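Local coordinates for protein CsoZ (Staphylococcus aureus, PDB 6FF1) that probably carries copper as a small metallochaperone of the heavy-metal-associated family, serving copper homeostasis in the cell, at residues E16-S19 against Q20-R24; P50-L53 against N54-E57; I56-E59 against I60-G64. All blocks are in the same frame, centred on the assembly; numbering follows the deposited sequence.

Contact 1: residues E16-S19 against Q20-R24; sequences EQVS and QLTER
Thr22 turns OG1 away from its own carbonyl carbon (chi1 -60°), back along the helix over Val18, while Val18 sets CG1 opposite its backbone N (chi1 167°), and the two side chains run alongside each other in the same direction. The result is a bond to the backbone: Thr22 OG1 donates to Val18 O at 2.7 Å, and Val18 CG1 packs 3.8 Å from Thr22 OG1. The same oxygen also takes the helical bond from Thr22 N, 2.8 Å from Val18 O. The two donors reach it from opposite faces of its plane, with the hydroxyl well above that plane, 39° out of it. The flanking bonds repeat the regular i to i+4 pattern: Gln20 N lies 2.9 Å from Glu16 O, Leu21 N lies 3.0 Å from Gln17 O, and Glu23 N lies 3.0 Å from Ser19 O. Two polar side chains also bond back into the preceding turn: Gln17 OE1 accepts from the backbone N of Glu13 and of Thr14, and Ser19 OG bonds to Glu15 O. On the sheet side, Val18, Leu21 and Thr22 touch Ile36 of strand 31-36. The Val18 carbonyl satisfies the Thr22 hydroxyl within its own helix, a usual way for threonine to sit there, and serving two donors at once would be expected to polarise that carbonyl further.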
# COMPACT_ATOMS: atom_id res chain seq x y z
N GLU A 16 11.96 1.37 -8.23
CA GLU A 16 11.78 -0.04 -8.25
C GLU A 16 10.97 -0.50 -7.02
O GLU A 16 10.08 -1.36 -7.13
CB GLU A 16 13.11 -0.79 -8.31
CG GLU A 16 13.04 -2.32 -8.23
CD GLU A 16 14.43 -2.97 -8.53
OE1 GLU A 16 15.37 -2.25 -8.97
OE2 GLU A 16 14.59 -4.21 -8.31
N GLN A 17 11.30 0.05 -5.87
CA GLN A 17 10.54 -0.25 -4.67
C GLN A 17 9.10 0.11 -4.83
O GLN A 17 8.20 -0.65 -4.42
CB GLN A 17 11.15 0.42 -3.50
CG GLN A 17 12.47 -0.15 -3.01
CD GLN A 17 13.12 0.68 -1.94
OE1 GLN A 17 12.97 1.90 -1.95
NE2 GLN A 17 13.85 0.07 -1.03
N VAL A 18 8.83 1.29 -5.39
CA VAL A 18 7.48 1.74 -5.60
C VAL A 18 6.74 0.80 -6.53
O VAL A 18 5.59 0.43 -6.27
CB VAL A 18 7.44 3.19 -6.13
CG1 VAL A 18 6.06 3.54 -6.64
CG2 VAL A 18 7.95 4.16 -5.10
N SER A 19 7.37 0.45 -7.63
CA SER A 19 6.77 -0.44 -8.60
C SER A 19 6.40 -1.78 -7.99
O SER A 19 5.26 -2.27 -8.20
CB SER A 19 7.70 -0.63 -9.81
OG SER A 19 7.87 0.61 -10.46
N GLN A 20 7.31 -2.36 -7.25
CA GLN A 20 7.09 -3.67 -6.65
C GLN A 20 5.96 -3.63 -5.63
O GLN A 20 5.08 -4.51 -5.64
CB GLN A 20 8.34 -4.21 -6.01
CG GLN A 20 8.17 -5.51 -5.20
CD GLN A 20 7.63 -6.73 -5.95
OE1 GLN A 20 7.26 -6.68 -7.14
NE2 GLN A 20 7.56 -7.86 -5.22
N LEU A 21 5.94 -2.63 -4.77
CA LEU A 21 4.91 -2.55 -3.76
C LEU A 21 3.58 -2.23 -4.38
O LEU A 21 2.53 -2.77 -3.98
CB LEU A 21 5.31 -1.52 -2.72
CG LEU A 21 4.34 -1.37 -1.56
CD1 LEU A 21 4.21 -2.66 -0.77
CD2 LEU A 21 4.76 -0.23 -0.66
N THR A 22 3.56 -1.36 -5.39
CA THR A 22 2.34 -1.07 -6.08
C THR A 22 1.72 -2.33 -6.64
O THR A 22 0.51 -2.55 -6.53
CB THR A 22 2.53 -0.02 -7.17
OG1 THR A 22 3.01 1.20 -6.57
CG2 THR A 22 1.27 0.27 -7.88
N GLU A 23 2.52 -3.13 -7.33
CA GLU A 23 2.01 -4.34 -7.93
C GLU A 23 1.52 -5.33 -6.89
O GLU A 23 0.43 -5.89 -7.06
CB GLU A 23 3.12 -4.97 -8.83
CG GLU A 23 2.66 -6.19 -9.54
CD GLU A 23 1.92 -5.93 -10.87
OE1 GLU A 23 1.43 -4.80 -11.08
OE2 GLU A 23 1.85 -6.87 -11.71
N ARG A 24 2.29 -5.55 -5.86
CA ARG A 24 1.93 -6.48 -4.81
C ARG A 24 0.62 -6.07 -4.13
O ARG A 24 -0.26 -6.92 -3.92
CB ARG A 24 3.02 -6.69 -3.81
CG ARG A 24 4.21 -7.45 -4.35
CD ARG A 24 3.96 -8.94 -4.25
NE ARG A 24 3.79 -9.41 -2.90
CZ ARG A 24 3.45 -10.63 -2.57
NH1 ARG A 24 3.39 -11.58 -3.49
NH2 ARG A 24 3.26 -10.97 -1.30

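Contact 2: residues P50-L53 against N54-E57; sequences PANL and NSIE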
# COMPACT_ATOMS: atom_id res chain seq x y z
N PRO A 50 -12.09 -9.29 0.16
CA PRO A 50 -11.31 -9.78 1.30
C PRO A 50 -10.11 -8.96 1.76
O PRO A 50 -9.43 -9.31 2.72
CB PRO A 50 -10.82 -11.16 0.82
CG PRO A 50 -10.67 -10.98 -0.65
CD PRO A 50 -11.86 -10.13 -1.03
N ALA A 51 -9.80 -7.92 0.98
CA ALA A 51 -8.70 -7.03 1.36
C ALA A 51 -9.16 -6.23 2.57
O ALA A 51 -10.33 -5.90 2.68
CB ALA A 51 -8.33 -6.11 0.19
N ASN A 52 -8.22 -5.88 3.43
CA ASN A 52 -8.52 -5.01 4.52
C ASN A 52 -7.27 -4.25 4.86
O ASN A 52 -6.20 -4.55 4.36
CB ASN A 52 -9.08 -5.76 5.73
CG ASN A 52 -8.24 -6.93 6.11
OD1 ASN A 52 -7.09 -6.82 6.52
ND2 ASN A 52 -8.84 -8.11 5.95
N LEU A 53 -7.41 -3.24 5.70
CA LEU A 53 -6.25 -2.39 5.99
C LEU A 53 -5.13 -3.23 6.54
O LEU A 53 -3.95 -3.05 6.21
CB LEU A 53 -6.64 -1.28 6.93
CG LEU A 53 -5.56 -0.27 7.23
CD1 LEU A 53 -5.11 0.42 6.00
CD2 LEU A 53 -6.05 0.75 8.25
N ASN A 54 -5.45 -4.13 7.48
CA ASN A 54 -4.41 -4.89 8.08
C ASN A 54 -3.60 -5.72 7.10
O ASN A 54 -2.38 -5.87 7.23
CB ASN A 54 -4.93 -5.79 9.22
CG ASN A 54 -5.23 -5.01 10.48
OD1 ASN A 54 -5.01 -3.80 10.57
ND2 ASN A 54 -5.82 -5.70 11.45
N SER A 55 -4.28 -6.34 6.15
CA SER A 55 -3.57 -7.20 5.18
C SER A 55 -2.74 -6.34 4.20
O SER A 55 -1.66 -6.75 3.83
CB SER A 55 -4.53 -8.12 4.41
OG SER A 55 -5.50 -7.44 3.61
N ILE A 56 -3.22 -5.15 3.86
CA ILE A 56 -2.42 -4.24 3.03
C ILE A 56 -1.19 -3.80 3.77
O ILE A 56 -0.08 -3.78 3.27
CB ILE A 56 -3.29 -3.09 2.60
CG1 ILE A 56 -4.40 -3.56 1.69
CG2 ILE A 56 -2.45 -2.03 1.90
CD1 ILE A 56 -5.50 -2.54 1.45
N GLU A 57 -1.41 -3.41 5.04
CA GLU A 57 -0.29 -3.01 5.87
C GLU A 57 0.74 -4.11 6.09
O GLU A 57 1.92 -3.85 6.12
CB GLU A 57 -0.80 -2.42 7.19
CG GLU A 57 -1.58 -1.13 6.90
CD GLU A 57 -2.06 -0.43 8.09
OE1 GLU A 57 -2.37 -1.15 9.11
OE2 GLU A 57 -2.08 0.82 8.03
O HOH W 1 -6.39 -9.60 2.10
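Leu53, Asn52 and Asn54 have the largest buried surfaces where the loop enters helix 53-62. Asn52 is the N-cap: its OD1 accepts from Ser55 N at 2.9 Å, with an N-H...O angle of 150° and the donor tilted 26° from the amide carbonyl plane. CG of Asn52 stands between its own backbone N and carbonyl carbon (chi1 50°), which folds the amide over the first turn and lets OD1 also touch Asn54 CB at 3.6 Å. The backbone of the same residue starts the helical ladder, Asn52 O taking Ile56 N at 3.1 Å in a bond almost in line with the carbonyl. Ser55 OG lies 3.1 Å from Asn52 O as well. A water links Ser55 OG to Pro50 O, to which it donates, and so ties the first turn to the residue that follows a cis peptide bond. Leu53 is met by Glu57 one turn on: besides the bond from Glu57 N to Leu53 O at 2.8 Å, the carboxylate carbon CD of Glu57 lies 3.6 Å from Leu53 CG, and Leu53 CD1 lies 3.7 Å from Glu57 OE2, the two side chains crossing at a slant. Around this cap, Leu53 and Ile56 pack on Ile7 of strand 3-10 and Tyr47 of strand 42-47, while Ala51 and Ile56 meet Val31 of strand 31-36.

Contact 3: residues I56-E59 against I60-G64; sequences IEKE and IYDEG
From Ile56 to Glu63 the backbone keeps i to i+4 bonds, Asp62 N to Lys58 O the shortest at 2.7 Å, until Gly64 leaves with a positive phi of 102° in a Schellman motif, Gly64 N bonding back to Tyr61 O at 3.0 Å. Lys58 runs extended and bends at its last torsion, bringing NZ 2.9 Å from Asp62 OD2, a salt bridge that uses the syn lone pair of that oxygen. A water donates to both Asp62 OD2 and Glu59 OE1, bridging two acids. The bend of Glu59 at chi2 (60°) swings its carboxylate toward that of the extended Glu63, with the planes 75° apart. Glu59 OE2 is only 2.5 Å from Glu63 OE2, a separation suggesting that one acid is protonated; Arg24 NE forms a salt bridge with Glu59 OE2. Tyr61 sets its ring edge to Glu57 O, with CD1 3.4 Å from that oxygen in the ring plane, and its OH bonds to Ile67 N. Ile60 CD1 lies 4.4 Å from Ile56 CG2, and both side chains touch Ile7 of strand 3-10; Ile60 also meets Thr9 and Ile67, while Glu63 touches Gln20, Leu21 and Arg24 of helix 15-26.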
# COMPACT_ATOMS: atom_id res chain seq x y z
N ILE A 56 -3.22 -5.15 3.86
CA ILE A 56 -2.42 -4.24 3.03
C ILE A 56 -1.19 -3.80 3.77
O ILE A 56 -0.08 -3.78 3.27
CB ILE A 56 -3.29 -3.09 2.60
CG1 ILE A 56 -4.40 -3.56 1.69
CG2 ILE A 56 -2.45 -2.03 1.90
CD1 ILE A 56 -5.50 -2.54 1.45
N GLU A 57 -1.41 -3.41 5.04
CA GLU A 57 -0.29 -3.01 5.87
C GLU A 57 0.74 -4.11 6.09
O GLU A 57 1.92 -3.85 6.12
CB GLU A 57 -0.80 -2.42 7.19
CG GLU A 57 -1.58 -1.13 6.90
CD GLU A 57 -2.06 -0.43 8.09
OE1 GLU A 57 -2.37 -1.15 9.11
OE2 GLU A 57 -2.08 0.82 8.03
N LYS A 58 0.26 -5.34 6.22
CA LYS A 58 1.17 -6.43 6.38
C LYS A 58 2.09 -6.54 5.16
O LYS A 58 3.27 -6.83 5.30
CB LYS A 58 0.40 -7.72 6.60
CG LYS A 58 1.28 -8.95 6.66
CD LYS A 58 0.54 -10.24 6.98
CE LYS A 58 1.51 -11.38 7.26
NZ LYS A 58 2.26 -11.82 6.08
N GLU A 59 1.55 -6.35 3.97
CA GLU A 59 2.40 -6.40 2.77
C GLU A 59 3.45 -5.31 2.78
O GLU A 59 4.61 -5.55 2.43
CB GLU A 59 1.57 -6.29 1.52
CG GLU A 59 2.38 -6.33 0.23
CD GLU A 59 3.18 -7.59 0.04
OE1 GLU A 59 2.74 -8.68 0.46
OE2 GLU A 59 4.23 -7.60 -0.63
N ILE A 60 3.06 -4.13 3.24
CA ILE A 60 4.03 -3.02 3.40
C ILE A 60 5.15 -3.43 4.30
O ILE A 60 6.32 -3.21 4.01
CB ILE A 60 3.31 -1.76 3.77
CG1 ILE A 60 2.36 -1.34 2.65
CG2 ILE A 60 4.28 -0.64 4.14
CD1 ILE A 60 1.36 -0.23 3.04
N TYR A 61 4.80 -3.96 5.47
CA TYR A 61 5.78 -4.41 6.41
C TYR A 61 6.63 -5.57 5.89
O TYR A 61 7.84 -5.64 6.12
CB TYR A 61 5.12 -4.78 7.76
CG TYR A 61 5.06 -3.60 8.67
CD1 TYR A 61 4.16 -2.59 8.42
CD2 TYR A 61 5.94 -3.44 9.70
CE1 TYR A 61 4.15 -1.46 9.20
CE2 TYR A 61 5.90 -2.31 10.51
CZ TYR A 61 5.04 -1.31 10.21
OH TYR A 61 5.00 -0.13 10.92
N ASP A 62 5.98 -6.50 5.20
CA ASP A 62 6.73 -7.64 4.64
C ASP A 62 7.80 -7.24 3.65
O ASP A 62 8.83 -7.91 3.51
CB ASP A 62 5.78 -8.64 4.00
CG ASP A 62 4.97 -9.44 5.02
OD1 ASP A 62 5.29 -9.38 6.23
OD2 ASP A 62 4.04 -10.10 4.56
N GLU A 63 7.56 -6.13 2.96
CA GLU A 63 8.54 -5.59 2.02
C GLU A 63 9.62 -4.75 2.67
O GLU A 63 10.51 -4.27 1.95
CB GLU A 63 7.83 -4.86 0.87
CG GLU A 63 6.96 -5.79 0.09
CD GLU A 63 6.50 -5.24 -1.23
OE1 GLU A 63 7.11 -4.32 -1.77
OE2 GLU A 63 5.44 -5.67 -1.75
N GLY A 64 9.55 -4.54 3.97
CA GLY A 64 10.57 -3.91 4.72
C GLY A 64 10.34 -2.47 5.10
O GLY A 64 11.28 -1.82 5.56
O HOH W 2 1.82 -9.79 2.84

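Following the chain from the N terminus, contact 1 lies on helix 15-26, after strand 3-10; contacts 2 and 3 come later, beyond strands 31-36 and 42-47. All three are local and none closes a loop, since the two segments of each are continuous. Contacts 1 and 2 are in series, on opposite sides of the chain's centre, about 16 Å apart between centres. Contacts 2 and 3 overlap at Ile56 and Glu57, so contact 3 takes up helix 53-62 where contact 2, at its N-terminal end, leaves off. Contacts 1 and 3 meet directly, through Arg24 on Glu59 and Glu63, joining both helices of this ferredoxin-like fold, which pack on its antiparallel four-stranded sheet.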